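Carbohydrate binding family 6 (Clostridium thermocellum, PDB 5A8C) probably hydrolyses terminal alpha-L-arabinofuranoside residues of arabinose-containing polysaccharides or oligosaccharides, as a family 43 glycoside hydrolase with a five-bladed beta-propeller fold. Local coordinates at residues I68-C73 / H85-N90. Residues are numbered along the deposited sequence; the frame is centred on the assembly and turned at random. Where two conformers were deposited one is given.
Sequences IPDITC and HGEVFN
Pro69 and Asn90 meet where the third and fourth strands of a four-stranded antiparallel propeller blade, 70-76 and 83-90, begin and end their hairpin pairing; Pro69 O lies 3.6 Å from Asn90 CA. Asn90 also N-caps the helix that follows, its OD1 accepting from Arg93 N. Next, Asp70 forms a non-hydrogen-bonded pair with Asn90. Its CG is wedged between backbone N and carbonyl carbon (chi1 50°), which brings the carboxylate over the CG methylene of Glu87, Asp70 CG lying 3.5 Å from Glu87 CG. The two carboxylates stay apart, Asp70 OD2 and Glu87 OE1 being 4.5 Å from each other, and a water donating to both oxygens probably eases their repulsion. A second water donates to Asp70 OD2 and accepts from Asn90 ND2.

Ile71 faces a beta bulge, because Val88 is an extra residue in its strand: Ile71 O receives Val88 N almost head-on (C=O...N 178°), while Ile71 N donates to Phe89 O at 2.9 Å. The Ile71 side chain reaches the edge of the Phe89 ring through CG1. On the Asp70 face, Thr72 runs alongside the bent Glu87 chain and gives its OG1 proton to Glu87 OE2 at 2.7 Å, from the anti side and 26° out of the carboxylate plane. Arg35 forms a salt bridge to the same oxygen, so OE2 is gripped twice. Cys73 continues the ladder toward the hairpin turn, donating its N-H to Gly86 O and accepting the N-H of His85 at its own carbonyl oxygen. Its CB packs on Val88 CG1 at 3.7 Å, and its SG comes to 3.9 Å from His85 CD2, obliquely to an imidazole whose NE2 bonds Ser75 OG.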
ATOM      1  N   ILE A  68      11.911  -3.325   8.446  1.00  6.63           N
ATOM      2  CA  ILE A  68      11.111  -2.138   8.110  1.00  6.67           C
ATOM      3  C   ILE A  68      10.586  -1.558   9.449  1.00  6.64           C
ATOM      4  O   ILE A  68       9.462  -1.888   9.878  1.00  6.81           O
ATOM      5  CB  ILE A  68       9.948  -2.476   7.176  1.00  6.78           C
ATOM      6  CG1 ILE A  68      10.441  -3.136   5.871  1.00  6.95           C
ATOM      7  CG2 ILE A  68       9.163  -1.220   6.853  1.00  6.99           C
ATOM      8  CD1 ILE A  68       9.327  -3.872   5.138  1.00  7.07           C
ATOM      9  N   PRO A  69      11.373  -0.712  10.121  1.00  6.81           N
ATOM     10  CA  PRO A  69      11.004  -0.207  11.434  1.00  7.41           C
ATOM     11  C   PRO A  69      10.176   1.056  11.378  1.00  6.96           C
ATOM     12  O   PRO A  69       9.677   1.528  12.395  1.00  7.82           O
ATOM     13  CB  PRO A  69      12.354   0.015  12.106  1.00  8.58           C
ATOM     14  CG  PRO A  69      13.265   0.392  10.977  1.00  8.98           C
ATOM     15  CD  PRO A  69      12.804  -0.483   9.846  1.00  7.70           C
ATOM     16  N   ASP A  70      10.167   1.685  10.200  1.00  6.48           N
ATOM     17  CA  ASP A  70       9.657   3.035  10.033  1.00  6.68           C
ATOM     18  C   ASP A  70       9.129   3.226   8.591  1.00  6.13           C
ATOM     19  O   ASP A  70       9.286   2.343   7.757  1.00  6.30           O
ATOM     20  CB  ASP A  70      10.698   4.070  10.520  1.00  7.94           C
ATOM     21  CG  ASP A  70      12.092   3.905   9.994  1.00  9.25           C
ATOM     22  OD1 ASP A  70      12.284   3.177   9.020  1.00 10.09           O
ATOM     23  OD2 ASP A  70      12.990   4.591  10.547  1.00 12.19           O
ATOM     24  N   ILE A  71       8.503   4.388   8.395  1.00  6.61           N
ATOM     25  CA  ILE A  71       7.837   4.762   7.145  0.80  6.48           C
ATOM     26  C   ILE A  71       8.510   6.037   6.602  1.00  6.20           C
ATOM     27  O   ILE A  71       8.533   7.044   7.299  1.00  7.61           O
ATOM     28  CB  ILE A  71       6.358   5.019   7.388  0.80  6.83           C
ATOM     29  CG1 ILE A  71       5.657   3.811   7.891  0.80  7.84           C
ATOM     30  CG2 ILE A  71       5.692   5.614   6.152  0.80  6.73           C
ATOM     31  CD1 ILE A  71       5.705   2.689   6.974  0.80  8.73           C
ATOM     32  N   THR A  72       8.908   5.986   5.339  1.00  6.35           N
ATOM     33  CA  THR A  72       9.500   7.115   4.625  1.00  6.90           C
ATOM     34  C   THR A  72       8.422   7.895   3.920  1.00  6.72           C
ATOM     35  O   THR A  72       7.479   7.298   3.401  1.00  7.50           O
ATOM     36  CB  THR A  72      10.496   6.551   3.549  1.00  8.32           C
ATOM     37  OG1 THR A  72      11.474   5.755   4.177  1.00 10.20           O
ATOM     38  CG2 THR A  72      11.099   7.650   2.720  1.00  8.59           C
ATOM     39  N   CYS A  73       8.578   9.222   3.814  1.00  6.98           N
ATOM     40  CA  CYS A  73       7.643  10.021   3.011  1.00  6.72           C
ATOM     41  C   CYS A  73       8.452  10.921   2.089  1.00  6.41           C
ATOM     42  O   CYS A  73       9.412  11.599   2.527  1.00  7.39           O
ATOM     43  CB  CYS A  73       6.787  10.889   3.918  1.00  7.98           C
ATOM     44  SG  CYS A  73       5.659  12.001   3.123  1.00 10.02           S
ATOM     45  N   HIS A  85      11.080  13.854   2.986  1.00  7.89           N
ATOM     46  CA  HIS A  85      10.587  14.240   4.299  1.00  8.52           C
ATOM     47  C   HIS A  85      11.076  13.341   5.418  1.00  8.59           C
ATOM     48  O   HIS A  85      10.616  13.462   6.571  1.00 10.69           O
ATOM     49  CB  HIS A  85       9.075  14.322   4.297  1.00  8.45           C
ATOM     50  CG  HIS A  85       8.528  15.259   3.270  1.00  8.55           C
ATOM     51  ND1 HIS A  85       8.730  16.618   3.312  1.00  9.70           N
ATOM     52  CD2 HIS A  85       7.830  15.034   2.144  1.00  9.26           C
ATOM     53  CE1 HIS A  85       8.099  17.165   2.287  1.00  9.44           C
ATOM     54  NE2 HIS A  85       7.560  16.238   1.538  1.00  9.74           N
ATOM     55  N   GLY A  86      11.995  12.400   5.117  1.00  8.50           N
ATOM     56  CA  GLY A  86      12.523  11.522   6.126  1.00  8.76           C
ATOM     57  C   GLY A  86      11.543  10.436   6.527  1.00  8.09           C
ATOM     58  O   GLY A  86      10.581  10.122   5.786  1.00  8.93           O
ATOM     59  N   GLU A  87      11.786   9.841   7.669  1.00  7.83           N
ATOM     60  CA  GLU A  87      10.923   8.840   8.222  1.00  8.04           C
ATOM     61  C   GLU A  87       9.964   9.522   9.167  1.00  8.39           C
ATOM     62  O   GLU A  87      10.353  10.095  10.152  1.00 11.66           O
ATOM     63  CB  GLU A  87      11.696   7.673   8.834  1.00  9.62           C
ATOM     64  CG  GLU A  87      12.191   6.643   7.798  1.00 10.56           C
ATOM     65  CD  GLU A  87      13.253   7.210   6.897  1.00 10.62           C
ATOM     66  OE1 GLU A  87      14.351   7.513   7.421  1.00 13.47           O
ATOM     67  OE2 GLU A  87      13.032   7.333   5.693  1.00 11.53           O
ATOM     68  N   VAL A  88       8.668   9.426   8.855  1.00  7.40           N
ATOM     69  CA  VAL A  88       7.602  10.168   9.509  1.00  7.36           C
ATOM     70  C   VAL A  88       6.863   9.382  10.581  1.00  7.12           C
ATOM     71  O   VAL A  88       6.089   9.968  11.314  1.00  7.95           O
ATOM     72  CB  VAL A  88       6.602  10.718   8.452  1.00  7.92           C
ATOM     73  CG1 VAL A  88       7.308  11.644   7.486  1.00  8.96           C
ATOM     74  CG2 VAL A  88       5.874   9.572   7.718  1.00  8.28           C
ATOM     75  N   PHE A  89       7.165   8.085  10.688  1.00  7.14           N
ATOM     76  CA  PHE A  89       6.592   7.218  11.692  1.00  6.89           C
ATOM     77  C   PHE A  89       7.608   6.142  11.965  1.00  7.22           C
ATOM     78  O   PHE A  89       8.105   5.530  11.034  1.00  7.70           O
ATOM     79  CB  PHE A  89       5.259   6.556  11.232  1.00  7.15           C
ATOM     80  CG  PHE A  89       4.655   5.611  12.201  1.00  6.74           C
ATOM     81  CD1 PHE A  89       4.133   6.065  13.406  1.00  7.10           C
ATOM     82  CD2 PHE A  89       4.677   4.250  11.965  1.00  7.45           C
ATOM     83  CE1 PHE A  89       3.591   5.184  14.312  1.00  7.15           C
ATOM     84  CE2 PHE A  89       4.115   3.362  12.872  1.00  7.86           C
ATOM     85  CZ  PHE A  89       3.599   3.834  14.045  1.00  7.72           C
ATOM     86  N   ASN A  90       7.816   5.835  13.270  1.00  7.34           N
ATOM     87  CA  ASN A  90       8.689   4.768  13.705  1.00  7.57           C
ATOM     88  C   ASN A  90       7.899   3.956  14.713  1.00  7.28           C
ATOM     89  O   ASN A  90       7.470   4.526  15.691  1.00  7.95           O
ATOM     90  CB  ASN A  90       9.988   5.354  14.305  1.00  9.07           C
ATOM     91  CG  ASN A  90      10.891   4.308  14.881  1.00  9.89           C
ATOM     92  OD1 ASN A  90      10.541   3.633  15.839  1.00 10.59           O
ATOM     93  ND2 ASN A  90      12.037   4.131  14.281  1.00 13.15           N
TER
HETATM   94  O   HOH W   1      12.768   6.472  12.441  1.00 15.05           O
HETATM   95  O   HOH W   2      15.113   6.156   9.589  1.00 18.63           O